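Local coordinates for putative vitamin-B12 independent methionine synthase family protein (Listeria monocytogenes, PDB 1YPX) that probably makes methionine by passing a methyl group from 5-methyltetrahydropteroyltriglutamate to homocysteine, without vitamin B12 and with the help of zinc, at residues F73-N78 with T136-A141; G147-E150 with Y154-D157. All blocks are in the same frame, centred on the assembly; numbering follows the deposited sequence.

Contact 1: F73-N78 with T136-A141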
ATOM      1  N   PHE A  73       8.863  -3.101   7.925  1.00 60.50           N
ATOM      2  CA  PHE A  73      10.182  -3.510   8.337  1.00 59.93           C
ATOM      3  C   PHE A  73      10.173  -5.012   8.590  1.00 57.78           C
ATOM      4  O   PHE A  73      11.222  -5.643   8.552  1.00 58.47           O
ATOM      5  CB  PHE A  73      10.594  -2.740   9.589  1.00 61.35           C
ATOM      6  CG  PHE A  73       9.727  -3.014  10.782  1.00 63.85           C
ATOM      7  CD1 PHE A  73       9.918  -4.165  11.554  1.00 64.55           C
ATOM      8  CD2 PHE A  73       8.728  -2.114  11.149  1.00 64.96           C
ATOM      9  CE1 PHE A  73       9.135  -4.414  12.670  1.00 64.95           C
ATOM     10  CE2 PHE A  73       7.942  -2.352  12.262  1.00 65.31           C
ATOM     11  CZ  PHE A  73       8.146  -3.507  13.027  1.00 65.80           C
ATOM     12  N   ASP A  74       8.990  -5.573   8.858  1.00 55.45           N
ATOM     13  CA  ASP A  74       8.842  -7.018   9.075  1.00 53.94           C
ATOM     14  C   ASP A  74       9.021  -7.708   7.726  1.00 50.71           C
ATOM     15  O   ASP A  74       9.562  -8.812   7.639  1.00 50.86           O
ATOM     16  CB  ASP A  74       7.449  -7.378   9.615  1.00 56.85           C
ATOM     17  CG  ASP A  74       7.360  -7.290  11.127  1.00 60.97           C
ATOM     18  OD1 ASP A  74       8.008  -8.106  11.836  1.00 65.38           O
ATOM     19  OD2 ASP A  74       6.636  -6.395  11.615  1.00 63.70           O
ATOM     20  N   PHE A  75       8.546  -7.054   6.674  1.00 45.07           N
ATOM     21  CA  PHE A  75       8.674  -7.608   5.353  1.00 42.70           C
ATOM     22  C   PHE A  75      10.122  -7.528   4.916  1.00 43.54           C
ATOM     23  O   PHE A  75      10.667  -8.478   4.347  1.00 43.64           O
ATOM     24  CB  PHE A  75       7.800  -6.857   4.352  1.00 37.30           C
ATOM     25  CG  PHE A  75       7.997  -7.313   2.934  1.00 35.08           C
ATOM     26  CD1 PHE A  75       8.970  -6.735   2.129  1.00 34.02           C
ATOM     27  CD2 PHE A  75       7.254  -8.372   2.426  1.00 34.41           C
ATOM     28  CE1 PHE A  75       9.205  -7.205   0.836  1.00 31.82           C
ATOM     29  CE2 PHE A  75       7.476  -8.855   1.136  1.00 29.26           C
ATOM     30  CZ  PHE A  75       8.454  -8.269   0.344  1.00 32.94           C
ATOM     31  N   LEU A  76      10.747  -6.388   5.181  1.00 43.55           N
ATOM     32  CA  LEU A  76      12.137  -6.181   4.783  1.00 43.97           C
ATOM     33  C   LEU A  76      13.149  -7.022   5.568  1.00 44.68           C
ATOM     34  O   LEU A  76      14.006  -7.696   4.975  1.00 41.58           O
ATOM     35  CB  LEU A  76      12.494  -4.699   4.895  1.00 45.28           C
ATOM     36  CG  LEU A  76      11.749  -3.787   3.916  1.00 44.99           C
ATOM     37  CD1 LEU A  76      11.913  -2.340   4.351  1.00 42.67           C
ATOM     38  CD2 LEU A  76      12.278  -4.005   2.493  1.00 43.16           C
ATOM     39  N   GLU A  77      13.051  -6.982   6.895  1.00 44.99           N
ATOM     40  CA  GLU A  77      13.962  -7.745   7.737  1.00 48.45           C
ATOM     41  C   GLU A  77      13.862  -9.242   7.441  1.00 47.99           C
ATOM     42  O   GLU A  77      14.677 -10.028   7.921  1.00 48.58           O
ATOM     43  CB  GLU A  77      13.670  -7.504   9.220  1.00 51.12           C
ATOM     44  CG  GLU A  77      12.425  -8.207   9.727  1.00 57.74           C
ATOM     45  CD  GLU A  77      12.381  -8.294  11.243  1.00 63.13           C
ATOM     46  OE1 GLU A  77      13.344  -8.846  11.832  1.00 65.28           O
ATOM     47  OE2 GLU A  77      11.385  -7.822  11.844  1.00 65.28           O
ATOM     48  N   ASN A  78      12.860  -9.635   6.658  1.00 48.21           N
ATOM     49  CA  ASN A  78      12.683 -11.034   6.299  1.00 47.70           C
ATOM     50  C   ASN A  78      13.207 -11.314   4.906  1.00 48.07           C
ATOM     51  O   ASN A  78      12.860 -12.306   4.288  1.00 49.72           O
ATOM     52  CB  ASN A  78      11.217 -11.444   6.387  1.00 46.00           C
ATOM     53  CG  ASN A  78      10.823 -11.870   7.774  1.00 43.51           C
ATOM     54  OD1 ASN A  78      10.068 -11.183   8.445  1.00 42.15           O
ATOM     55  ND2 ASN A  78      11.342 -13.009   8.216  1.00 38.91           N
ATOM     56  N   THR A 136      -0.482  -5.698   1.132  1.00 35.22           N
ATOM     57  CA  THR A 136       0.346  -4.496   1.086  1.00 35.45           C
ATOM     58  C   THR A 136       1.753  -4.789   1.605  1.00 35.79           C
ATOM     59  O   THR A 136       1.919  -5.451   2.629  1.00 35.48           O
ATOM     60  CB  THR A 136      -0.244  -3.342   1.989  1.00 36.35           C
ATOM     61  OG1 THR A 136      -0.109  -3.693   3.379  1.00 34.58           O
ATOM     62  CG2 THR A 136      -1.723  -3.112   1.694  1.00 35.56           C
ATOM     63  N   ILE A 137       2.762  -4.306   0.895  1.00 34.18           N
ATOM     64  CA  ILE A 137       4.136  -4.471   1.338  1.00 35.18           C
ATOM     65  C   ILE A 137       4.783  -3.136   1.036  1.00 34.83           C
ATOM     66  O   ILE A 137       4.239  -2.347   0.263  1.00 33.07           O
ATOM     67  CB  ILE A 137       4.912  -5.595   0.564  1.00 35.75           C
ATOM     68  CG1 ILE A 137       5.074  -5.209  -0.909  1.00 33.10           C
ATOM     69  CG2 ILE A 137       4.164  -6.927   0.666  1.00 34.67           C
ATOM     70  CD1 ILE A 137       5.812  -6.251  -1.718  1.00 34.32           C
ATOM     71  N   PRO A 138       5.922  -2.837   1.679  1.00 35.73           N
ATOM     72  CA  PRO A 138       6.566  -1.556   1.384  1.00 37.70           C
ATOM     73  C   PRO A 138       7.158  -1.609  -0.000  1.00 39.01           C
ATOM     74  O   PRO A 138       7.422  -2.687  -0.544  1.00 41.46           O
ATOM     75  CB  PRO A 138       7.653  -1.445   2.453  1.00 37.87           C
ATOM     76  CG  PRO A 138       7.928  -2.873   2.822  1.00 37.79           C
ATOM     77  CD  PRO A 138       6.537  -3.463   2.858  1.00 35.44           C
ATOM     78  N   SER A 139       7.354  -0.428  -0.559  1.00 39.81           N
ATOM     79  CA  SER A 139       7.936  -0.253  -1.872  1.00 42.24           C
ATOM     80  C   SER A 139       9.415  -0.619  -1.811  1.00 43.70           C
ATOM     81  O   SER A 139      10.073  -0.398  -0.804  1.00 46.33           O
ATOM     82  CB  SER A 139       7.783   1.211  -2.280  1.00 43.15           C
ATOM     83  OG  SER A 139       8.403   1.472  -3.522  1.00 45.77           O
ATOM     84  N   PRO A 140       9.964  -1.185  -2.886  1.00 45.82           N
ATOM     85  CA  PRO A 140      11.387  -1.519  -2.793  1.00 47.54           C
ATOM     86  C   PRO A 140      12.265  -0.295  -2.491  1.00 49.70           C
ATOM     87  O   PRO A 140      13.303  -0.419  -1.852  1.00 49.14           O
ATOM     88  CB  PRO A 140      11.682  -2.153  -4.156  1.00 44.66           C
ATOM     89  CG  PRO A 140      10.734  -1.464  -5.064  1.00 45.42           C
ATOM     90  CD  PRO A 140       9.454  -1.412  -4.248  1.00 46.34           C
ATOM     91  N   ALA A 141      11.830   0.884  -2.928  1.00 51.90           N
ATOM     92  CA  ALA A 141      12.583   2.110  -2.702  1.00 55.89           C
ATOM     93  C   ALA A 141      12.576   2.484  -1.229  1.00 57.96           C
ATOM     94  O   ALA A 141      13.287   3.396  -0.807  1.00 56.51           O
ATOM     95  CB  ALA A 141      11.999   3.253  -3.531  1.00 55.05           C
TER
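The backbone oxygens of F75 and P138, residues that touch across this contact, are each taken by a side chain from outside it: F75 O by H114 NE2, P138 O by Y169 OH. The short helix 73-76 lies against the end of strand 132-138, the second strand of the parallel barrel-like sheet. On the helix side F75 contributes more than L76; on the strand side I137 and P138 both meet it. A chi1 of 175° swings the F75 ring away from its own backbone N and out to I137, whose CB sits over the ring face in a CH-pi contact, 4.1 Å from the centroid and 11° off the normal. The two branches of I137 spread over the ring: CG2 is 3.8 Å from F75 CD2, and CD1 lies 3.9 Å from F75 CZ. P138 meets the same side chain nearer its root, with P138 CD 3.9 Å from F75 CB, while its CG approaches the ring obliquely. L76 and P138 lie alongside each other, running opposite ways, and meet through L76 CG and P138 CG at 4.1 Å. The rings of H114 and F116, the latter edge-to-face, also meet F75, as does F176 of helix 158-178. Every touching residue is buried and no hydrogen bond joins the segments, so the helix is held on the strand by apolar burial, with the two buried carbonyl groups satisfied from outside.

Contact 2: G147-E150 with Y154-D157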
ATOM      1  N   GLY A 147      17.029   2.215   4.789  1.00 80.63           N
ATOM      2  CA  GLY A 147      17.983   1.144   5.033  1.00 79.62           C
ATOM      3  C   GLY A 147      19.441   1.569   5.013  1.00 77.90           C
ATOM      4  O   GLY A 147      19.897   2.257   4.091  1.00 78.16           O
ATOM      5  N   ASP A 148      20.182   1.147   6.031  1.00 75.40           N
ATOM      6  CA  ASP A 148      21.600   1.485   6.144  1.00 73.58           C
ATOM      7  C   ASP A 148      22.460   0.426   5.466  1.00 70.04           C
ATOM      8  O   ASP A 148      22.624  -0.674   5.986  1.00 68.44           O
ATOM      9  CB  ASP A 148      21.981   1.615   7.622  1.00 74.95           C
ATOM     10  CG  ASP A 148      21.082   2.585   8.365  1.00 76.23           C
ATOM     11  OD1 ASP A 148      21.139   3.802   8.073  1.00 77.08           O
ATOM     12  OD2 ASP A 148      20.310   2.123   9.231  1.00 77.12           O
ATOM     13  N   ILE A 149      23.009   0.757   4.305  1.00 67.54           N
ATOM     14  CA  ILE A 149      23.830  -0.197   3.583  1.00 66.19           C
ATOM     15  C   ILE A 149      25.145  -0.451   4.308  1.00 65.29           C
ATOM     16  O   ILE A 149      25.901   0.474   4.605  1.00 64.86           O
ATOM     17  CB  ILE A 149      24.130   0.277   2.161  1.00 66.91           C
ATOM     18  CG1 ILE A 149      22.823   0.603   1.430  1.00 65.73           C
ATOM     19  CG2 ILE A 149      24.904  -0.800   1.428  1.00 67.31           C
ATOM     20  CD1 ILE A 149      22.249   1.957   1.775  1.00 66.02           C
ATOM     21  N   GLU A 150      25.408  -1.720   4.589  1.00 63.19           N
ATOM     22  CA  GLU A 150      26.611  -2.111   5.299  1.00 61.54           C
ATOM     23  C   GLU A 150      27.461  -3.054   4.448  1.00 60.46           C
ATOM     24  O   GLU A 150      28.687  -3.089   4.575  1.00 61.19           O
ATOM     25  CB  GLU A 150      26.218  -2.793   6.612  1.00 60.20           C
ATOM     26  CG  GLU A 150      27.071  -2.398   7.797  1.00 60.91           C
ATOM     27  CD  GLU A 150      26.487  -2.843   9.131  1.00 63.43           C
ATOM     28  OE1 GLU A 150      26.389  -4.071   9.370  1.00 65.20           O
ATOM     29  OE2 GLU A 150      26.131  -1.960   9.946  1.00 63.34           O
ATOM     30  N   TYR A 154      27.560  -3.539  -2.337  1.00 52.89           N
ATOM     31  CA  TYR A 154      26.490  -2.559  -2.561  1.00 52.08           C
ATOM     32  C   TYR A 154      27.009  -1.185  -2.155  1.00 53.31           C
ATOM     33  O   TYR A 154      26.615  -0.155  -2.708  1.00 54.01           O
ATOM     34  CB  TYR A 154      25.246  -2.885  -1.723  1.00 51.47           C
ATOM     35  CG  TYR A 154      24.596  -4.228  -1.992  1.00 50.49           C
ATOM     36  CD1 TYR A 154      24.747  -4.875  -3.222  1.00 48.32           C
ATOM     37  CD2 TYR A 154      23.769  -4.814  -1.040  1.00 49.84           C
ATOM     38  CE1 TYR A 154      24.080  -6.069  -3.495  1.00 45.97           C
ATOM     39  CE2 TYR A 154      23.097  -6.005  -1.303  1.00 50.07           C
ATOM     40  CZ  TYR A 154      23.251  -6.625  -2.532  1.00 48.49           C
ATOM     41  OH  TYR A 154      22.525  -7.767  -2.805  1.00 48.83           O
ATOM     42  N   LEU A 155      27.902  -1.181  -1.177  1.00 53.90           N
ATOM     43  CA  LEU A 155      28.486   0.051  -0.694  1.00 53.16           C
ATOM     44  C   LEU A 155      29.432   0.658  -1.719  1.00 53.85           C
ATOM     45  O   LEU A 155      29.643   1.871  -1.725  1.00 55.18           O
ATOM     46  CB  LEU A 155      29.223  -0.231   0.605  1.00 51.83           C
ATOM     47  CG  LEU A 155      29.177   0.854   1.675  1.00 50.28           C
ATOM     48  CD1 LEU A 155      27.763   1.379   1.885  1.00 45.95           C
ATOM     49  CD2 LEU A 155      29.740   0.248   2.947  1.00 48.06           C
ATOM     50  N   ASP A 156      29.992  -0.187  -2.591  1.00 55.68           N
ATOM     51  CA  ASP A 156      30.937   0.252  -3.631  1.00 56.21           C
ATOM     52  C   ASP A 156      30.263   0.524  -4.970  1.00 57.59           C
ATOM     53  O   ASP A 156      30.648   1.433  -5.708  1.00 58.44           O
ATOM     54  CB  ASP A 156      32.032  -0.800  -3.852  1.00 55.47           C
ATOM     55  CG  ASP A 156      32.913  -0.996  -2.634  1.00 53.48           C
ATOM     56  OD1 ASP A 156      33.068  -0.036  -1.846  1.00 51.54           O
ATOM     57  OD2 ASP A 156      33.462  -2.105  -2.475  1.00 53.04           O
ATOM     58  N   ASP A 157      29.267  -0.289  -5.288  1.00 59.26           N
ATOM     59  CA  ASP A 157      28.537  -0.124  -6.527  1.00 59.67           C
ATOM     60  C   ASP A 157      27.039  -0.092  -6.228  1.00 60.04           C
ATOM     61  O   ASP A 157      26.455  -1.085  -5.790  1.00 57.99           O
ATOM     62  CB  ASP A 157      28.876  -1.265  -7.480  1.00 60.09           C
ATOM     63  CG  ASP A 157      28.257  -1.080  -8.833  1.00 62.02           C
ATOM     64  OD1 ASP A 157      28.359   0.042  -9.378  1.00 65.24           O
ATOM     65  OD2 ASP A 157      27.670  -2.048  -9.357  1.00 63.48           O
TER
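Y154 begins the contact with its root rather than its ring: CB of Y154 rests 3.8 Å from I149 CG2, the two side chains crossing at about a right angle. Beyond CB the tyrosine leads away from strand 147-149. The ring passes I105 of strand 103-106, meets Y151 edge-to-face and touches the ring of F161, and the hydroxyl ends in hydrogen bonds to D164 OD1 and I109 N. This buried polar tip thus has two partners, both outside the contact.

L155, next in sequence, points at the strand and carries the larger share of the touching. Its CD1 methyl lies 3.6 Å from I149 CG2 and 3.4 Å from I149 O, so that one methyl meets both the side chain and the backbone of the isoleucine. The other branch goes further along the chain, where L155 CD2 is 3.9 Å from E150 O. I149 can answer both helix residues because its CG2 is anti to the backbone N and faces the helix, while CG1 and CD1 turn off elsewhere. D157 ends the segment as the N-cap of helix 158-178, its OD2 making a weak hydrogen bond to K160 N.

The whole forms a short connection from strand 147-149 into helix 152-156, at the edge of the small mixed sheet, in which strand 147-149 pairs with strand 103-106. Apolar side chains meet, and methyl groups lie against backbone carbonyl oxygens, with no hydrogen bond between the segments. L155 is exposed at the surface, where a crystal neighbour touches it as well as I149 and E150, so its packing may partly reflect the crystal; the Y154 hydroxyl bonds to D164 and I109 tie helix 152-156 to the rest of the fold.

How the contacts relate
Contact 1 and contact 2 follow one another along the chain, joined by helix 141-146, which leads from the loop after strand 132-138 into strand 147-149. Their centres are about 17 Å apart and their nearest atoms about 7 Å, so they do not touch. Contact 1 is buried about 11 Å from the centre of the chain; contact 2 lies at about 26 Å, on the same side. Helix 158-178 lies beside both. A possible vacant metal site, formed by H237, C239 and C334, would fit the zinc expected for this family. Contact 1 borders the same parallel sheet as H237, two strands away, whereas contact 2 lies out on the small mixed sheet.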